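Local coordinates for protein EXOU (Pseudomonas aeruginosa, PDB 4AKX) that acts as a toxin of the type III secretion system, a patatin-like phospholipase that probably cleaves phospholipids of host cells and pairs with the chaperone SpcU, at residues P76-V81 with G107-S112; L199-T204 with D279-Q284; Q485-A490 with A532-E537; R520-A525 with Q559-A564. One frame throughout, in Å; residues are numbered along the deposited sequence.

Overall arrangement
Starting from the N terminus, contact 1 closes first, pairing strand 77-82 with strand 110-114 after a short excursion through helix 93-102. Contact 2 follows in series and closes a longer loop of 74 residues, bringing helix 282-288 back to helix 195-214; its centre lies about 20 Å from that of contact 1. Segment 107-112 and both segments of contact 2 lie in the patatin-like phospholipase region. Contacts 3 and 4, in the middle helical domain, close loops of 41 and 33 residues. These two cross, because 520-525 falls between 485-490 and 532-537 while 559-564 comes last; none is nested. Their centres are about 10 Å apart, joined by A490 on L521 and L534 on A525.

Contact 1 (P76-V81 with G107-S112)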
loop_
_atom_site.group_PDB
_atom_site.type_symbol
_atom_site.label_atom_id
_atom_site.label_comp_id
_atom_site.label_asym_id
_atom_site.label_seq_id
_atom_site.Cartn_x
_atom_site.Cartn_y
_atom_site.Cartn_z
ATOM N N PRO B 76 -5.727 42.343 16.693
ATOM C CA PRO B 76 -4.854 43.492 16.638
ATOM C C PRO B 76 -3.469 43.108 16.104
ATOM O O PRO B 76 -2.920 42.062 16.482
ATOM C CB PRO B 76 -4.775 43.935 18.105
ATOM C CG PRO B 76 -4.934 42.671 18.881
ATOM C CD PRO B 76 -5.870 41.808 18.061
ATOM N N LEU B 77 -2.925 43.930 15.209
ATOM C CA LEU B 77 -1.522 43.785 14.824
ATOM C C LEU B 77 -0.570 44.025 16.029
ATOM O O LEU B 77 -0.415 45.163 16.526
ATOM C CB LEU B 77 -1.175 44.698 13.635
ATOM C CG LEU B 77 -1.068 44.066 12.248
ATOM C CD1 LEU B 77 -0.388 45.052 11.321
ATOM C CD2 LEU B 77 -0.280 42.765 12.265
ATOM N N THR B 78 0.035 42.951 16.514
ATOM C CA THR B 78 0.897 43.084 17.651
ATOM C C THR B 78 2.268 42.517 17.385
ATOM O O THR B 78 3.075 42.400 18.306
ATOM C CB THR B 78 0.320 42.370 18.871
ATOM O OG1 THR B 78 0.162 40.982 18.558
ATOM C CG2 THR B 78 -1.035 42.988 19.292
ATOM N N SER B 79 2.535 42.147 16.134
ATOM C CA SER B 79 3.770 41.422 15.809
ATOM C C SER B 79 4.281 41.537 14.392
ATOM O O SER B 79 3.514 41.554 13.429
ATOM C CB SER B 79 3.691 39.943 16.220
ATOM O OG SER B 79 4.264 39.753 17.508
ATOM N N LEU B 80 5.609 41.563 14.294
ATOM C CA LEU B 80 6.324 41.841 13.056
ATOM C C LEU B 80 7.387 40.776 12.857
ATOM O O LEU B 80 8.347 40.696 13.640
ATOM C CB LEU B 80 6.977 43.227 13.127
ATOM C CG LEU B 80 7.535 43.867 11.848
ATOM C CD1 LEU B 80 6.802 43.435 10.585
ATOM C CD2 LEU B 80 7.515 45.377 11.982
ATOM N N VAL B 81 7.198 39.945 11.830
ATOM C CA VAL B 81 8.106 38.839 11.562
ATOM C C VAL B 81 8.879 39.159 10.304
ATOM O O VAL B 81 8.296 39.311 9.239
ATOM C CB VAL B 81 7.356 37.494 11.392
ATOM C CG1 VAL B 81 8.316 36.374 11.012
ATOM C CG2 VAL B 81 6.605 37.127 12.666
ATOM N N GLY B 107 1.234 50.187 18.016
ATOM C CA GLY B 107 0.460 49.002 18.382
ATOM C C GLY B 107 1.252 47.714 18.405
ATOM O O GLY B 107 0.824 46.733 19.013
ATOM N N ILE B 108 2.417 47.723 17.758
ATOM C CA ILE B 108 3.333 46.577 17.770
ATOM C C ILE B 108 3.893 46.351 19.168
ATOM O O ILE B 108 4.263 47.313 19.865
ATOM C CB ILE B 108 4.490 46.775 16.768
ATOM C CG1 ILE B 108 3.942 47.148 15.388
ATOM C CG2 ILE B 108 5.378 45.542 16.695
ATOM C CD1 ILE B 108 3.577 45.966 14.513
ATOM N N ARG B 109 3.941 45.083 19.573
ATOM C CA ARG B 109 4.547 44.712 20.846
ATOM C C ARG B 109 5.666 43.684 20.749
ATOM O O ARG B 109 6.214 43.279 21.771
ATOM C CB ARG B 109 3.480 44.236 21.821
ATOM C CG ARG B 109 2.752 45.381 22.503
ATOM C CD ARG B 109 1.661 44.871 23.432
ATOM N NE ARG B 109 0.596 45.855 23.591
ATOM C CZ ARG B 109 -0.262 46.185 22.627
ATOM N NH1 ARG B 109 -0.172 45.610 21.431
ATOM N NH2 ARG B 109 -1.205 47.095 22.854
ATOM N N SER B 110 6.012 43.276 19.526
ATOM C CA SER B 110 6.957 42.167 19.301
ATOM C C SER B 110 7.632 42.238 17.925
ATOM O O SER B 110 7.006 42.619 16.948
ATOM C CB SER B 110 6.240 40.823 19.449
ATOM O OG SER B 110 7.144 39.795 19.821
HETATM N N MSE B 111 8.900 41.849 17.844
HETATM C CA MSE B 111 9.555 41.789 16.555
HETATM C C MSE B 111 10.434 40.601 16.435
HETATM O O MSE B 111 11.185 40.279 17.365
HETATM C CB MSE B 111 10.388 43.017 16.398
HETATM C CG MSE B 111 9.680 43.969 15.457
HETATM SE SE MSE B 111 10.372 45.759 15.881
HETATM C CE MSE B 111 8.695 46.802 15.940
ATOM N N SER B 112 10.373 39.956 15.268
ATOM C CA SER B 112 10.961 38.641 15.076
ATOM C C SER B 112 11.615 38.554 13.717
ATOM O O SER B 112 10.952 38.693 12.699
ATOM C CB SER B 112 9.893 37.545 15.191
ATOM O OG SER B 112 9.482 37.332 16.538
#
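L80 sits at the tight end of this strand pair, held by both its backbone polar atoms. Its N donates to S110 O at 3.2 Å, and its O takes the amide of S112, with L80 O to S112 N at 2.7 Å and the N-H meeting the oxygen almost head-on (C=O...N angle 168°). L80 thus bridges the residues before and after M111, as a parallel register requires. Beside it, V81 CA sends a C-H toward S112 O, the two atoms 3.1 Å apart. The side chains of L80 and M111 (selenomethionine) lie next to each other and point the same way, with L80 CB to M111 CG at 3.6 Å. M111 runs on against A121 and L124 of helix 115-125. V81 and S112 turn to the other face of the sheet.

The two strands belong to a beta-alpha-beta unit, made of strand 77-82, helix 93-102 and strand 110-114, in the central part of a mixed sheet. Strand 343-348 flanks the first and 254-263 the second. Strand 110-114 runs into helix 115-125 through what is consistent with the nucleophile elbow of patatin-like phospholipases.

Toward G107 the pairing becomes irregular. T78 O is gripped from opposite faces of its carbonyl plane, by R109 N at 3.1 Å and by S79 OG, its own neighbour. S110 OG is hydrogen-bonded to T254 OG1 on the neighbouring strand 254-263. On the solvent side the exposed R109 swings its guanidinium past the threonine methyl at a slant, with R109 NH1 to T78 CG2 at 3.5 Å.

Contact 2 (L199-T204 with D279-Q284); sequences LLRDET and DLEVAQ
E281 brings a carboxylate oxygen to the aliphatic part of R201, not to its guanidinium: E281 OE1 lies 3.4 Å from R201 CD. The carboxylate and guanidinium planes are turned 58° apart and R201 NE stays 4.7 Å from E281 OE1, so the opposite charges are neighbours without an ion pair and any attraction is probably modest. The arginine chain bends at its second torsion (chi2 -147°), which places CD beside that oxygen, and bends again at the third, which sets the course of NE. The other oxygen, E281 OE2, has a weak hydrogen bond to G236 N. E281 also occupies the N-cap position of helix 282-288.

V282 comes next and reaches T204 with one methyl, V282 CG1 to T204 CG2 at 4.4 Å, a light touch. T204 holds its hydroxyl between its backbone N and carbonyl carbon (chi1 50°), from where OG1 donates to L200 O; that carbonyl also accepts the amide of T204, and CG2 is left for the valine. Here the patatin-like phospholipase part brings several helices together: V282 packs as well on F239 and L242 of helix 239-246 and on A122 of helix 115-125, while its backbone bonds to V237.

A283 makes the closest backbone approach, with A283 CA and R201 CA 5.5 Å apart. Its methyl points into helix 195-214 and meets two side-chain stems there, R201 CG at 3.7 Å from A283 CB and L200 CB at 4.0 Å from the same methyl. One leucine branch, L200 CD2, reaches past it to A283 O, 4.0 Å away.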
loop_
_atom_site.group_PDB
_atom_site.type_symbol
_atom_site.label_atom_id
_atom_site.label_comp_id
_atom_site.label_asym_id
_atom_site.label_seq_id
_atom_site.Cartn_x
_atom_site.Cartn_y
_atom_site.Cartn_z
ATOM N N LEU B 199 28.509 49.249 16.098
ATOM C CA LEU B 199 27.522 50.113 15.435
ATOM C C LEU B 199 26.084 49.839 15.914
ATOM O O LEU B 199 25.334 50.770 16.246
ATOM C CB LEU B 199 27.647 49.940 13.916
ATOM C CG LEU B 199 26.553 50.369 12.943
ATOM C CD1 LEU B 199 26.396 51.881 12.915
ATOM C CD2 LEU B 199 26.888 49.837 11.558
ATOM N N LEU B 200 25.720 48.557 15.949
ATOM C CA LEU B 200 24.467 48.111 16.544
ATOM C C LEU B 200 24.390 48.448 18.036
ATOM O O LEU B 200 23.359 48.930 18.512
ATOM C CB LEU B 200 24.299 46.601 16.356
ATOM C CG LEU B 200 23.682 46.042 15.069
ATOM C CD1 LEU B 200 24.607 46.234 13.881
ATOM C CD2 LEU B 200 23.371 44.569 15.263
ATOM N N ARG B 201 25.477 48.190 18.768
ATOM C CA ARG B 201 25.509 48.438 20.211
ATOM C C ARG B 201 25.099 49.866 20.493
ATOM O O ARG B 201 24.402 50.142 21.469
ATOM C CB ARG B 201 26.900 48.174 20.801
ATOM C CG ARG B 201 27.125 46.747 21.297
ATOM C CD ARG B 201 28.060 46.694 22.496
ATOM N NE ARG B 201 29.044 47.770 22.453
ATOM C CZ ARG B 201 30.159 47.737 21.727
ATOM N NH1 ARG B 201 30.448 46.669 20.991
ATOM N NH2 ARG B 201 30.986 48.775 21.736
ATOM N N ASP B 202 25.502 50.761 19.606
ATOM C CA ASP B 202 25.287 52.179 19.797
ATOM C C ASP B 202 23.915 52.633 19.279
ATOM O O ASP B 202 23.167 53.318 19.988
ATOM C CB ASP B 202 26.433 52.966 19.155
ATOM C CG ASP B 202 27.814 52.506 19.655
ATOM O OD1 ASP B 202 27.868 51.636 20.560
ATOM O OD2 ASP B 202 28.841 53.014 19.138
ATOM N N GLU B 203 23.575 52.225 18.057
ATOM C CA GLU B 203 22.236 52.466 17.512
ATOM C C GLU B 203 21.145 52.130 18.529
ATOM O O GLU B 203 20.361 53.001 18.931
ATOM C CB GLU B 203 22.028 51.682 16.212
ATOM C CG GLU B 203 22.766 52.281 15.027
ATOM C CD GLU B 203 22.502 53.773 14.866
ATOM O OE1 GLU B 203 21.321 54.156 14.695
ATOM O OE2 GLU B 203 23.473 54.567 14.910
ATOM N N THR B 204 21.135 50.870 18.963
ATOM C CA THR B 204 20.235 50.402 20.005
ATOM C C THR B 204 20.298 51.261 21.282
ATOM O O THR B 204 19.261 51.664 21.814
ATOM C CB THR B 204 20.497 48.918 20.354
ATOM O OG1 THR B 204 21.895 48.717 20.587
ATOM C CG2 THR B 204 20.043 48.003 19.222
ATOM N N ASP B 279 20.019 37.885 29.124
ATOM C CA ASP B 279 21.013 38.879 29.490
ATOM C C ASP B 279 22.094 38.989 28.427
ATOM O O ASP B 279 22.926 39.902 28.465
ATOM C CB ASP B 279 21.624 38.556 30.855
ATOM C CG ASP B 279 20.569 38.359 31.942
ATOM O OD1 ASP B 279 19.516 39.052 31.920
ATOM O OD2 ASP B 279 20.799 37.496 32.823
ATOM N N LEU B 280 22.078 38.060 27.473
ATOM C CA LEU B 280 22.884 38.204 26.274
ATOM C C LEU B 280 22.468 39.473 25.546
ATOM O O LEU B 280 21.308 39.875 25.591
ATOM C CB LEU B 280 22.712 36.994 25.361
ATOM C CG LEU B 280 23.024 37.224 23.883
ATOM C CD1 LEU B 280 24.492 36.949 23.593
ATOM C CD2 LEU B 280 22.122 36.366 23.013
ATOM N N GLU B 281 23.427 40.103 24.886
ATOM C CA GLU B 281 23.198 41.374 24.226
ATOM C C GLU B 281 22.600 41.228 22.828
ATOM O O GLU B 281 23.098 40.479 21.998
ATOM C CB GLU B 281 24.508 42.141 24.128
ATOM C CG GLU B 281 24.811 43.066 25.291
ATOM C CD GLU B 281 26.135 43.776 25.098
ATOM O OE1 GLU B 281 26.510 44.041 23.931
ATOM O OE2 GLU B 281 26.813 44.054 26.103
ATOM N N VAL B 282 21.582 42.033 22.567
ATOM C CA VAL B 282 20.891 42.091 21.274
ATOM C C VAL B 282 21.825 42.245 20.098
ATOM O O VAL B 282 21.589 41.702 19.039
ATOM C CB VAL B 282 19.861 43.247 21.247
ATOM C CG1 VAL B 282 19.541 43.660 19.818
ATOM C CG2 VAL B 282 18.597 42.840 22.005
ATOM N N ALA B 283 22.872 43.021 20.284
ATOM C CA ALA B 283 23.852 43.244 19.224
ATOM C C ALA B 283 24.575 41.949 18.862
ATOM O O ALA B 283 24.745 41.636 17.683
ATOM C CB ALA B 283 24.851 44.329 19.634
ATOM N N GLN B 284 24.985 41.198 19.882
ATOM C CA GLN B 284 25.830 40.037 19.676
ATOM C C GLN B 284 25.102 39.058 18.782
ATOM O O GLN B 284 25.632 38.597 17.759
ATOM C CB GLN B 284 26.159 39.370 21.013
ATOM C CG GLN B 284 27.141 38.210 20.873
ATOM C CD GLN B 284 28.047 38.034 22.078
ATOM O OE1 GLN B 284 28.059 38.861 22.996
ATOM N NE2 GLN B 284 28.813 36.950 22.079
#

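Contact 3 (Q485-A490 with A532-E537)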
loop_
_atom_site.group_PDB
_atom_site.type_symbol
_atom_site.label_atom_id
_atom_site.label_comp_id
_atom_site.label_asym_id
_atom_site.label_seq_id
_atom_site.Cartn_x
_atom_site.Cartn_y
_atom_site.Cartn_z
ATOM N N GLN B 485 -18.946 37.416 36.012
ATOM C CA GLN B 485 -18.753 38.141 37.220
ATOM C C GLN B 485 -18.400 37.170 38.349
ATOM O O GLN B 485 -17.418 37.372 39.053
ATOM C CB GLN B 485 -20.016 38.923 37.572
ATOM C CG GLN B 485 -19.792 39.953 38.656
ATOM C CD GLN B 485 -18.531 40.763 38.398
ATOM O OE1 GLN B 485 -18.518 41.660 37.538
ATOM N NE2 GLN B 485 -17.449 40.430 39.112
ATOM N N LYS B 486 -19.208 36.122 38.529
ATOM C CA LYS B 486 -18.988 35.169 39.628
ATOM C C LYS B 486 -17.636 34.407 39.539
ATOM O O LYS B 486 -16.961 34.208 40.554
ATOM C CB LYS B 486 -20.165 34.197 39.757
ATOM C CG LYS B 486 -21.504 34.886 39.945
ATOM C CD LYS B 486 -22.609 33.904 40.307
ATOM C CE LYS B 486 -23.884 34.636 40.740
ATOM N NZ LYS B 486 -25.151 33.825 40.659
ATOM N N ALA B 487 -17.250 33.997 38.335
ATOM C CA ALA B 487 -15.942 33.472 38.118
ATOM C C ALA B 487 -14.866 34.456 38.474
ATOM O O ALA B 487 -13.928 34.102 39.159
ATOM C CB ALA B 487 -15.769 33.066 36.687
ATOM N N ARG B 488 -14.929 35.677 37.973
ATOM C CA ARG B 488 -13.849 36.595 38.326
ATOM C C ARG B 488 -13.768 36.848 39.837
ATOM O O ARG B 488 -12.681 37.050 40.385
ATOM C CB ARG B 488 -13.907 37.892 37.540
ATOM C CG ARG B 488 -13.733 37.700 36.051
ATOM C CD ARG B 488 -12.321 37.302 35.695
ATOM N NE ARG B 488 -12.277 36.958 34.290
ATOM C CZ ARG B 488 -11.492 36.025 33.777
ATOM N NH1 ARG B 488 -10.635 35.377 34.570
ATOM N NH2 ARG B 488 -11.555 35.755 32.474
ATOM N N ASP B 489 -14.903 36.757 40.517
ATOM C CA ASP B 489 -14.927 36.918 41.955
ATOM C C ASP B 489 -14.281 35.746 42.653
ATOM O O ASP B 489 -13.443 35.927 43.538
ATOM C CB ASP B 489 -16.356 37.072 42.447
ATOM C CG ASP B 489 -16.866 38.486 42.311
ATOM O OD1 ASP B 489 -16.058 39.369 41.986
ATOM O OD2 ASP B 489 -18.077 38.720 42.507
ATOM N N ALA B 490 -14.693 34.540 42.255
ATOM C CA ALA B 490 -14.221 33.293 42.859
ATOM C C ALA B 490 -12.745 33.086 42.661
ATOM O O ALA B 490 -12.099 32.478 43.497
ATOM C CB ALA B 490 -14.956 32.127 42.283
ATOM N N ALA B 532 -14.593 23.393 31.013
ATOM C CA ALA B 532 -13.409 23.551 30.208
ATOM C C ALA B 532 -12.864 24.992 30.366
ATOM O O ALA B 532 -11.660 25.188 30.534
ATOM C CB ALA B 532 -13.724 23.236 28.786
ATOM N N TRP B 533 -13.755 25.980 30.395
ATOM C CA TRP B 533 -13.326 27.375 30.410
ATOM C C TRP B 533 -12.680 27.672 31.744
ATOM O O TRP B 533 -11.587 28.294 31.825
ATOM C CB TRP B 533 -14.519 28.310 30.104
ATOM C CG TRP B 533 -14.192 29.802 30.078
ATOM C CD1 TRP B 533 -13.842 30.574 28.986
ATOM C CD2 TRP B 533 -14.201 30.749 31.216
ATOM N NE1 TRP B 533 -13.615 31.891 29.360
ATOM C CE2 TRP B 533 -13.809 32.050 30.676
ATOM C CE3 TRP B 533 -14.445 30.635 32.571
ATOM C CZ2 TRP B 533 -13.723 33.175 31.466
ATOM C CZ3 TRP B 533 -14.369 31.788 33.369
ATOM C CH2 TRP B 533 -14.000 33.018 32.833
ATOM N N LEU B 534 -13.311 27.156 32.795
ATOM C CA LEU B 534 -12.827 27.371 34.143
ATOM C C LEU B 534 -11.483 26.704 34.396
ATOM O O LEU B 534 -10.588 27.322 34.978
ATOM C CB LEU B 534 -13.861 26.978 35.193
ATOM C CG LEU B 534 -15.142 27.853 35.344
ATOM C CD1 LEU B 534 -16.188 27.093 36.157
ATOM C CD2 LEU B 534 -14.876 29.211 35.998
ATOM N N ALA B 535 -11.280 25.515 33.865
ATOM C CA ALA B 535 -9.961 24.919 33.939
ATOM C C ALA B 535 -8.871 25.773 33.210
ATOM O O ALA B 535 -7.827 26.147 33.817
ATOM C CB ALA B 535 -9.987 23.503 33.415
ATOM N N ALA B 536 -9.110 26.102 31.936
ATOM C CA ALA B 536 -8.155 26.914 31.199
ATOM C C ALA B 536 -7.818 28.212 31.941
ATOM O O ALA B 536 -6.640 28.587 32.028
ATOM C CB ALA B 536 -8.663 27.204 29.810
ATOM N N GLU B 537 -8.835 28.871 32.515
ATOM C CA GLU B 537 -8.604 30.131 33.249
ATOM C C GLU B 537 -7.650 29.905 34.387
ATOM O O GLU B 537 -6.842 30.751 34.731
ATOM C CB GLU B 537 -9.899 30.713 33.816
ATOM C CG GLU B 537 -10.829 31.367 32.798
ATOM C CD GLU B 537 -10.109 32.282 31.817
ATOM O OE1 GLU B 537 -9.266 33.104 32.233
ATOM O OE2 GLU B 537 -10.400 32.178 30.620
#
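R488 and E537 form the one charged link here, a salt bridge with R488 NH2 to E537 OE1 at 3.5 Å. OE1 comes in at the edge of the guanidinium, near its plane and equally far from R488 NH1, also 3.5 Å. The carboxylate is turned 87° to the guanidinium, so a single oxygen sits between two nitrogens and the pair is no two-pronged match. Second partners hold both groups: R488 NE has a salt bridge to D463, and E537 OE2 a hydrogen bond to S336 OG.

Flat groups meet just beside this pair. W533 CH2 lies 3.7 Å above one face of the guanidinium, toward its rim, but the indole is steeply inclined to that face. The indole comes there because its CG stands opposite the backbone N (chi1 -179°), sending the ring out toward helix 474-502. E537 CG stands 3.4 Å above one face of the W533 ring, near the rim.

The apolar contacts centre on A487. Its CB sits at the ring edge, 3.8 Å from W533 CZ3, and touches a leucine methyl, L534 CD2, at 4.0 Å. F483 meets the indole with its ring.

The segment axes run 12.0 Å apart and 34° from parallel, bridged from one side by R488 and from the other by W533, L534 and E537, with A487 the short partner; this joins helices 474-502 and 528-537 within the middle helical domain of ExoU.

Contact 4 (R520-A525 with Q559-A564); sequences RLDALA and QSPVLA
D522 reaches from the end of helix 512-524 to the N-capped start of helix 561-591, and one of its oxygens does most of the binding. With CG beside the backbone N (chi1 -65°), its carboxylate is carried across to S560 and V562. D522 OD1 accepts from S560 OG at 2.6 Å through its syn lone pair. The same OD1 takes the amide of V562, D522 OD1 to V562 N 2.8 Å, the donor approaching almost end-on. S560, the N-cap residue, adds a capping bond, its OG accepting from L563 N at 3.2 Å and 168°. Its carbonyl follows with the A564 amide, so the amides of V562, L563 and A564 all find acceptors, the first supplied by the other helix. P561 has no amide hydrogen to place. A carboxylate at a helix N terminus would also probably be favoured by the helix dipole.

On the apolar side, V562 CG2 packs on L521 CB and A525 CB, and V562 also touches L531 of helix 528-537 and L538. The proline ring crosses the aspartate at about a right angle, with D522 OD1 3.2 Å from P561 CG.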
loop_
_atom_site.group_PDB
_atom_site.type_symbol
_atom_site.label_atom_id
_atom_site.label_comp_id
_atom_site.label_asym_id
_atom_site.label_seq_id
_atom_site.Cartn_x
_atom_site.Cartn_y
_atom_site.Cartn_z
ATOM N N ARG B 520 -17.033 27.280 44.975
ATOM C CA ARG B 520 -17.801 28.304 44.330
ATOM C C ARG B 520 -17.612 28.184 42.851
ATOM O O ARG B 520 -18.536 28.431 42.068
ATOM C CB ARG B 520 -17.390 29.682 44.824
ATOM C CG ARG B 520 -18.216 30.144 45.994
ATOM C CD ARG B 520 -17.902 31.575 46.375
ATOM N NE ARG B 520 -18.290 31.821 47.761
ATOM C CZ ARG B 520 -19.547 31.901 48.175
ATOM N NH1 ARG B 520 -20.547 31.757 47.313
ATOM N NH2 ARG B 520 -19.806 32.117 49.455
ATOM N N LEU B 521 -16.404 27.781 42.472
ATOM C CA LEU B 521 -16.069 27.537 41.083
ATOM C C LEU B 521 -16.764 26.285 40.617
ATOM O O LEU B 521 -17.354 26.293 39.538
ATOM C CB LEU B 521 -14.573 27.359 40.905
ATOM C CG LEU B 521 -13.725 28.597 41.099
ATOM C CD1 LEU B 521 -12.261 28.232 40.886
ATOM C CD2 LEU B 521 -14.194 29.623 40.091
ATOM N N ASP B 522 -16.715 25.216 41.420
ATOM C CA ASP B 522 -17.388 23.989 41.028
ATOM C C ASP B 522 -18.851 24.247 40.725
ATOM O O ASP B 522 -19.411 23.636 39.852
ATOM C CB ASP B 522 -17.265 22.915 42.089
ATOM C CG ASP B 522 -15.804 22.450 42.308
ATOM O OD1 ASP B 522 -15.064 22.223 41.315
ATOM O OD2 ASP B 522 -15.397 22.289 43.489
ATOM N N ALA B 523 -19.458 25.209 41.398
ATOM C CA ALA B 523 -20.881 25.454 41.206
ATOM C C ALA B 523 -21.159 26.110 39.869
ATOM O O ALA B 523 -22.187 25.882 39.272
ATOM C CB ALA B 523 -21.456 26.283 42.346
ATOM N N LEU B 524 -20.237 26.930 39.404
ATOM C CA LEU B 524 -20.385 27.575 38.102
ATOM C C LEU B 524 -20.235 26.608 36.892
ATOM O O LEU B 524 -20.682 26.910 35.795
ATOM C CB LEU B 524 -19.421 28.769 37.986
ATOM C CG LEU B 524 -19.764 29.839 39.016
ATOM C CD1 LEU B 524 -18.587 30.547 39.647
ATOM C CD2 LEU B 524 -20.724 30.860 38.453
ATOM N N ALA B 525 -19.624 25.450 37.093
ATOM C CA ALA B 525 -19.336 24.549 35.966
ATOM C C ALA B 525 -20.488 23.605 35.668
ATOM O O ALA B 525 -20.340 22.372 35.752
ATOM C CB ALA B 525 -18.070 23.742 36.239
ATOM N N GLN B 559 -11.203 16.363 45.524
ATOM C CA GLN B 559 -12.658 16.564 45.686
ATOM C C GLN B 559 -13.268 17.453 44.589
ATOM O O GLN B 559 -14.257 17.098 43.974
ATOM C CB GLN B 559 -12.928 17.222 47.036
ATOM C CG GLN B 559 -13.087 16.323 48.256
ATOM C CD GLN B 559 -13.743 17.100 49.407
ATOM O OE1 GLN B 559 -13.059 17.790 50.167
ATOM N NE2 GLN B 559 -15.083 17.061 49.482
ATOM N N SER B 560 -12.669 18.607 44.343
ATOM C CA SER B 560 -13.213 19.555 43.382
ATOM C C SER B 560 -13.039 19.146 41.911
ATOM O O SER B 560 -11.925 19.066 41.426
ATOM C CB SER B 560 -12.554 20.906 43.574
ATOM O OG SER B 560 -12.794 21.677 42.432
ATOM N N PRO B 561 -14.152 18.981 41.173
ATOM C CA PRO B 561 -14.143 18.838 39.711
ATOM C C PRO B 561 -13.331 19.877 38.938
ATOM O O PRO B 561 -12.785 19.534 37.884
ATOM C CB PRO B 561 -15.630 18.988 39.322
ATOM C CG PRO B 561 -16.343 19.364 40.557
ATOM C CD PRO B 561 -15.519 18.867 41.700
ATOM N N VAL B 562 -13.300 21.138 39.392
ATOM C CA VAL B 562 -12.711 22.195 38.559
ATOM C C VAL B 562 -11.222 22.044 38.656
ATOM O O VAL B 562 -10.494 22.000 37.653
ATOM C CB VAL B 562 -13.110 23.591 39.007
ATOM C CG1 VAL B 562 -12.078 24.603 38.529
ATOM C CG2 VAL B 562 -14.463 23.934 38.434
ATOM N N LEU B 563 -10.786 21.866 39.884
ATOM C CA LEU B 563 -9.436 21.555 40.141
ATOM C C LEU B 563 -9.014 20.260 39.443
ATOM O O LEU B 563 -7.922 20.185 38.921
ATOM C CB LEU B 563 -9.226 21.444 41.634
ATOM C CG LEU B 563 -7.751 21.511 42.044
ATOM C CD1 LEU B 563 -6.995 22.730 41.455
ATOM C CD2 LEU B 563 -7.658 21.435 43.576
ATOM N N ALA B 564 -9.865 19.237 39.446
ATOM C CA ALA B 564 -9.543 18.023 38.715
ATOM C C ALA B 564 -9.368 18.300 37.227
ATOM O O ALA B 564 -8.386 17.885 36.642
ATOM C CB ALA B 564 -10.565 16.963 38.932
#